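Local coordinates for protein exosome complex component Rrp42 (PDB 3M7N) that probably serves as a non-catalytic subunit of the archaeal exosome, an RNA-degrading complex, and helps to structure the active site of its partner Rrp41, at residues Val60-Gln65 and Ile157-Asn162; Lys131-Phe136 and Phe170-Asp175. One frame throughout, in Å; residues are numbered along the deposited sequence.

In the fold
Four pieces of chain alternate here. The first is 60-65, on the central strand of the five-stranded mixed sheet of the RNase PH-type fold. The next is 131-136, at the start of the strand paired antiparallel to it. The chain then enters helix 148-161, whose last turn and the residue after it, 157-162, come back to 60-65 and close the long loop of contact 1. Beyond the short strand 164-165, segment 170-175 returns to 131-136 and closes the shorter loop of contact 2. Because each loop begins or ends inside the other, the two contacts cross and do not nest. Contact 1 fastens the helix to the sheet; contact 2 fastens the later loop to a strand of that same sheet.

Contact 1: Val60-Gln65 and Ile157-Asn162; sequences VGVKMQ and IAALMN
Val60, Val62, Ala159 and Leu160 form the meeting point of a sheet and a helix packed on one face of it, the alpha/beta layering of the RNase PH fold. Strand 60-65 and helix 157-161 run in roughly the same direction, inclined at 41°, and their axes approach to 7.8 Å. The short side chain of Ala159, at the centre, is consistent with this close approach.

The contact between the segments is apolar and buried. The methyl of Ala159 points at the strand and meets two valines two residues apart, both on the sheet face turned to the helix: its CB is 4.0 Å from CG1 of Val60 and 3.7 Å from CG2 of Val62. Leu160 leaves the helix more tangentially, but its branch CD2 reaches back to 4.1 Å from Val62 CG2, and the two side chains cross at about a right angle. Val62 holds CG1 anti to its backbone N (chi1 180°), which sends CG2 toward the helix while CG1 packs on Val135 of the neighbouring strand; Ala49, on the strand at the other flank of 60-65, also touches Ala159.

Polar interactions lie beside this core. From the other face of the strand, Lys63 forms a salt bridge with Glu46, and its NZ also donates to carbonyl oxygens of Val86 and Glu87 of the neighbouring Rrp41 subunit, so at this strand one face meets the helix and the other the neighbouring subunit. At the helix end, where Asn162 departs from helical geometry, its amide folds back over the last turn: ND2 donates to Ala158 O at 2.7 Å, nearly straight at 168°, with the oxygen close to the amide plane.

Contact 2: Lys131-Phe136 and Phe170-Asp175; sequences KVWIVF and FDLGED
Trp133 meets Phe170 and Leu172 with the outer part of its six-membered ring, a worked case of one large aromatic side chain bridging a strand and an irregular loop. With Phe170 it makes an offset edge-to-face (T-shaped) pair: the edge of the indole is directed at the face of the phenyl ring, the centroids are 5.9 Å apart and the planes stand at 89°. The nearest atoms of this pair are Trp133 CH2 and Phe170 CD2, at 4.0 Å. The side chains of Trp133 and Leu172 run toward each other, and Leu172 CD2 lies 3.6 Å from Trp133 CZ2, oblique to the indole. The other leucine methyl, CD1, is 4.2 Å from NZ of Lys131, a looser touch made by the end of a lysine chain that is extended beyond CG.

The backbones themselves remain well apart, with the CA atoms of Trp133 and Phe170 separated by 10.8 Å, and it is side-chain length that spans the interval. For Trp133 this follows from a first torsion of -78°, which places CG beside the backbone N and carries the indole out from the strand toward the loop.

Around these groups, Pro66 touches Lys131, Trp133 and Phe170 alike, Ile126 packs on both Trp133 and Leu172, and Pro166 and Val165 add further cover to the indole. In the loop, the backbone N of Asp175 is hydrogen-bonded to Glu168 OE2.

The nearest atom of the contact is about 7 Å from the bound nucleic acid. Backbone bonds of Trp133 to Val78 and of Ile134 to Gln65 set strand 131-141 between 78-84 and 56-67 in the five-stranded sheet of the RNase PH-type fold, while the loop packed on its side chains connects the short antiparallel strands 164-165 and 176-177 that follow helix 148-161.

Contact 1: Val60-Gln65 and Ile157-Asn162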
loop_
_atom_site.group_PDB
_atom_site.type_symbol
_atom_site.label_atom_id
_atom_site.label_comp_id
_atom_site.label_asym_id
_atom_site.label_seq_id
_atom_site.Cartn_x
_atom_site.Cartn_y
_atom_site.Cartn_z
ATOM N N VAL H 60 -1.776 18.069 24.149
ATOM C CA VAL H 60 -1.445 18.905 23.032
ATOM C C VAL H 60 -0.197 19.668 23.388
ATOM O O VAL H 60 -0.082 20.188 24.502
ATOM C CB VAL H 60 -2.596 19.898 22.715
ATOM C CG1 VAL H 60 -2.141 20.959 21.718
ATOM C CG2 VAL H 60 -3.816 19.154 22.203
ATOM N N GLY H 61 0.737 19.745 22.447
ATOM C CA GLY H 61 1.920 20.569 22.635
ATOM C C GLY H 61 2.027 21.595 21.529
ATOM O O GLY H 61 1.597 21.362 20.398
ATOM N N VAL H 62 2.592 22.746 21.857
ATOM C CA VAL H 62 2.770 23.790 20.874
ATOM C C VAL H 62 4.247 24.056 20.670
ATOM O O VAL H 62 5.001 24.118 21.628
ATOM C CB VAL H 62 2.083 25.111 21.312
ATOM C CG1 VAL H 62 2.295 26.195 20.253
ATOM C CG2 VAL H 62 0.601 24.883 21.562
ATOM N N LYS H 63 4.646 24.218 19.414
ATOM C CA LYS H 63 6.012 24.586 19.080
ATOM C C LYS H 63 6.024 25.800 18.156
ATOM O O LYS H 63 5.228 25.894 17.221
ATOM C CB LYS H 63 6.747 23.417 18.408
ATOM C CG LYS H 63 6.913 22.186 19.279
ATOM C CD LYS H 63 7.780 22.483 20.501
ATOM C CE LYS H 63 9.241 22.713 20.120
ATOM N NZ LYS H 63 10.129 22.686 21.319
ATOM N N MET H 64 6.936 26.727 18.412
ATOM C CA MET H 64 7.047 27.907 17.575
ATOM C C MET H 64 8.464 28.048 17.065
ATOM O O MET H 64 9.426 27.870 17.813
ATOM C CB MET H 64 6.663 29.161 18.358
ATOM C CG MET H 64 5.226 29.175 18.846
ATOM S SD MET H 64 4.845 30.707 19.709
ATOM C CE MET H 64 4.784 31.842 18.319
ATOM N N GLN H 65 8.590 28.359 15.785
ATOM C CA GLN H 65 9.888 28.641 15.197
ATOM C C GLN H 65 9.716 29.683 14.100
ATOM O O GLN H 65 8.665 29.753 13.466
ATOM C CB GLN H 65 10.536 27.356 14.669
ATOM C CG GLN H 65 9.745 26.657 13.581
ATOM C CD GLN H 65 10.378 25.348 13.125
ATOM O OE1 GLN H 65 10.717 24.481 13.938
ATOM N NE2 GLN H 65 10.535 25.201 11.813
ATOM N N ILE H 157 -6.565 24.937 22.963
ATOM C CA ILE H 157 -6.640 26.334 23.404
ATOM C C ILE H 157 -5.958 26.551 24.772
ATOM O O ILE H 157 -5.319 27.567 25.007
ATOM C CB ILE H 157 -8.091 26.907 23.397
ATOM C CG1 ILE H 157 -8.062 28.414 23.654
ATOM C CG2 ILE H 157 -8.986 26.216 24.413
ATOM C CD1 ILE H 157 -7.570 29.247 22.468
ATOM N N ALA H 158 -6.081 25.585 25.666
ATOM C CA ALA H 158 -5.347 25.667 26.923
ATOM C C ALA H 158 -3.835 25.767 26.663
ATOM O O ALA H 158 -3.133 26.563 27.294
ATOM C CB ALA H 158 -5.671 24.470 27.813
ATOM N N ALA H 159 -3.348 24.970 25.720
ATOM C CA ALA H 159 -1.935 24.984 25.373
ATOM C C ALA H 159 -1.528 26.334 24.797
ATOM O O ALA H 159 -0.465 26.856 25.132
ATOM C CB ALA H 159 -1.610 23.887 24.391
ATOM N N LEU H 160 -2.365 26.882 23.916
ATOM C CA LEU H 160 -2.078 28.171 23.326
ATOM C C LEU H 160 -2.037 29.258 24.404
ATOM O O LEU H 160 -1.160 30.116 24.400
ATOM C CB LEU H 160 -3.097 28.499 22.238
ATOM C CG LEU H 160 -2.863 27.707 20.952
ATOM C CD1 LEU H 160 -4.061 27.818 20.011
ATOM C CD2 LEU H 160 -1.545 28.141 20.273
ATOM N N MET H 161 -2.979 29.186 25.340
ATOM C CA MET H 161 -3.045 30.119 26.453
ATOM C C MET H 161 -1.844 29.999 27.403
ATOM O O MET H 161 -1.548 30.930 28.139
ATOM C CB MET H 161 -4.345 29.917 27.226
ATOM C CG MET H 161 -5.591 30.326 26.445
ATOM S SD MET H 161 -7.121 29.823 27.253
ATOM C CE MET H 161 -7.135 30.948 28.660
ATOM N N ASN H 162 -1.150 28.867 27.394
ATOM C CA ASN H 162 0.044 28.748 28.218
ATOM C C ASN H 162 1.332 28.634 27.417
ATOM O O ASN H 162 2.314 28.090 27.898
ATOM C CB ASN H 162 -0.086 27.588 29.187
ATOM C CG ASN H 162 -1.234 27.781 30.173
ATOM O OD1 ASN H 162 -1.011 28.155 31.328
ATOM N ND2 ASN H 162 -2.472 27.513 29.724
#

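Contact 2: Lys131-Phe136 and Phe170-Asp175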
loop_
_atom_site.group_PDB
_atom_site.type_symbol
_atom_site.label_atom_id
_atom_site.label_comp_id
_atom_site.label_asym_id
_atom_site.label_seq_id
_atom_site.Cartn_x
_atom_site.Cartn_y
_atom_site.Cartn_z
ATOM N N LYS H 131 10.498 37.082 7.715
ATOM C CA LYS H 131 10.451 36.224 8.894
ATOM C C LYS H 131 9.159 36.388 9.681
ATOM O O LYS H 131 8.784 37.501 10.061
ATOM C CB LYS H 131 11.647 36.493 9.815
ATOM C CG LYS H 131 12.544 35.286 10.042
ATOM C CD LYS H 131 13.644 35.583 11.067
ATOM C CE LYS H 131 14.542 34.362 11.299
ATOM N NZ LYS H 131 15.406 34.502 12.514
ATOM N N VAL H 132 8.495 35.265 9.940
ATOM C CA VAL H 132 7.254 35.258 10.704
ATOM C C VAL H 132 7.163 34.005 11.579
ATOM O O VAL H 132 7.662 32.941 11.208
ATOM C CB VAL H 132 6.039 35.357 9.761
ATOM C CG1 VAL H 132 5.388 33.993 9.542
ATOM C CG2 VAL H 132 5.050 36.367 10.296
ATOM N N TRP H 133 6.547 34.126 12.750
ATOM C CA TRP H 133 6.434 32.978 13.636
ATOM C C TRP H 133 5.494 31.926 13.074
ATOM O O TRP H 133 4.464 32.242 12.479
ATOM C CB TRP H 133 5.945 33.394 15.009
ATOM C CG TRP H 133 6.998 34.001 15.850
ATOM C CD1 TRP H 133 7.110 35.310 16.196
ATOM C CD2 TRP H 133 8.092 33.324 16.478
ATOM N NE1 TRP H 133 8.206 35.496 16.998
ATOM C CE2 TRP H 133 8.830 34.289 17.187
ATOM C CE3 TRP H 133 8.520 31.991 16.510
ATOM C CZ2 TRP H 133 9.972 33.974 17.918
ATOM C CZ3 TRP H 133 9.657 31.677 17.242
ATOM C CH2 TRP H 133 10.367 32.665 17.935
ATOM N N ILE H 134 5.865 30.668 13.260
ATOM C CA ILE H 134 5.011 29.561 12.879
ATOM C C ILE H 134 4.625 28.781 14.120
ATOM O O ILE H 134 5.486 28.365 14.879
ATOM C CB ILE H 134 5.736 28.639 11.915
ATOM C CG1 ILE H 134 6.106 29.421 10.654
ATOM C CG2 ILE H 134 4.867 27.428 11.606
ATOM C CD1 ILE H 134 7.010 28.677 9.734
ATOM N N VAL H 135 3.329 28.611 14.343
ATOM C CA VAL H 135 2.844 27.901 15.527
ATOM C C VAL H 135 2.370 26.493 15.164
ATOM O O VAL H 135 1.383 26.336 14.446
ATOM C CB VAL H 135 1.704 28.683 16.185
ATOM C CG1 VAL H 135 1.302 28.040 17.481
ATOM C CG2 VAL H 135 2.132 30.132 16.405
ATOM N N PHE H 136 3.089 25.476 15.639
ATOM C CA PHE H 136 2.699 24.087 15.431
ATOM C C PHE H 136 1.854 23.612 16.578
ATOM O O PHE H 136 2.311 23.588 17.726
ATOM C CB PHE H 136 3.921 23.167 15.297
ATOM C CG PHE H 136 4.669 23.335 13.996
ATOM C CD1 PHE H 136 5.850 24.056 13.943
ATOM C CD2 PHE H 136 4.186 22.779 12.829
ATOM C CE1 PHE H 136 6.529 24.215 12.751
ATOM C CE2 PHE H 136 4.874 22.930 11.633
ATOM C CZ PHE H 136 6.034 23.650 11.596
ATOM N N PHE H 170 15.938 32.293 19.744
ATOM C CA PHE H 170 16.121 32.637 18.338
ATOM C C PHE H 170 16.688 34.044 18.173
ATOM O O PHE H 170 16.587 34.644 17.101
ATOM C CB PHE H 170 14.811 32.472 17.551
ATOM C CG PHE H 170 14.439 31.029 17.275
ATOM C CD1 PHE H 170 14.912 30.379 16.140
ATOM C CD2 PHE H 170 13.615 30.328 18.146
ATOM C CE1 PHE H 170 14.576 29.056 15.879
ATOM C CE2 PHE H 170 13.272 29.003 17.895
ATOM C CZ PHE H 170 13.750 28.368 16.761
ATOM N N ASP H 171 17.289 34.557 19.242
ATOM C CA ASP H 171 17.933 35.869 19.222
ATOM C C ASP H 171 17.012 36.891 18.572
ATOM O O ASP H 171 17.260 37.357 17.459
ATOM C CB ASP H 171 19.277 35.793 18.495
ATOM C CG ASP H 171 20.217 34.783 19.133
ATOM O OD1 ASP H 171 20.267 34.723 20.387
ATOM O OD2 ASP H 171 20.891 34.041 18.383
ATOM N N LEU H 172 15.954 37.238 19.296
ATOM C CA LEU H 172 14.828 37.936 18.717
ATOM C C LEU H 172 14.166 38.739 19.818
ATOM O O LEU H 172 13.101 39.326 19.622
ATOM C CB LEU H 172 13.841 36.912 18.164
ATOM C CG LEU H 172 13.519 36.910 16.676
ATOM C CD1 LEU H 172 14.772 36.991 15.829
ATOM C CD2 LEU H 172 12.728 35.665 16.342
ATOM N N GLY H 173 14.795 38.739 20.989
ATOM C CA GLY H 173 14.338 39.548 22.105
ATOM C C GLY H 173 13.964 38.727 23.322
ATOM O O GLY H 173 14.091 37.509 23.311
ATOM N N GLU H 174 13.520 39.404 24.376
ATOM C CA GLU H 174 12.899 38.748 25.511
ATOM C C GLU H 174 11.850 37.762 25.014
ATOM O O GLU H 174 11.217 37.979 23.977
ATOM C CB GLU H 174 12.195 39.780 26.406
ATOM C CG GLU H 174 13.103 40.803 27.066
ATOM C CD GLU H 174 13.730 40.279 28.340
ATOM O OE1 GLU H 174 13.061 39.500 29.056
ATOM O OE2 GLU H 174 14.892 40.646 28.626
ATOM N N ASP H 175 11.662 36.684 25.763
ATOM C CA ASP H 175 10.542 35.792 25.542
ATOM C C ASP H 175 9.280 36.543 25.973
ATOM O O ASP H 175 9.351 37.472 26.782
ATOM C CB ASP H 175 10.693 34.530 26.399
ATOM C CG ASP H 175 11.775 33.567 25.886
ATOM O OD1 ASP H 175 12.344 33.767 24.789
ATOM O OD2 ASP H 175 12.035 32.575 26.598
#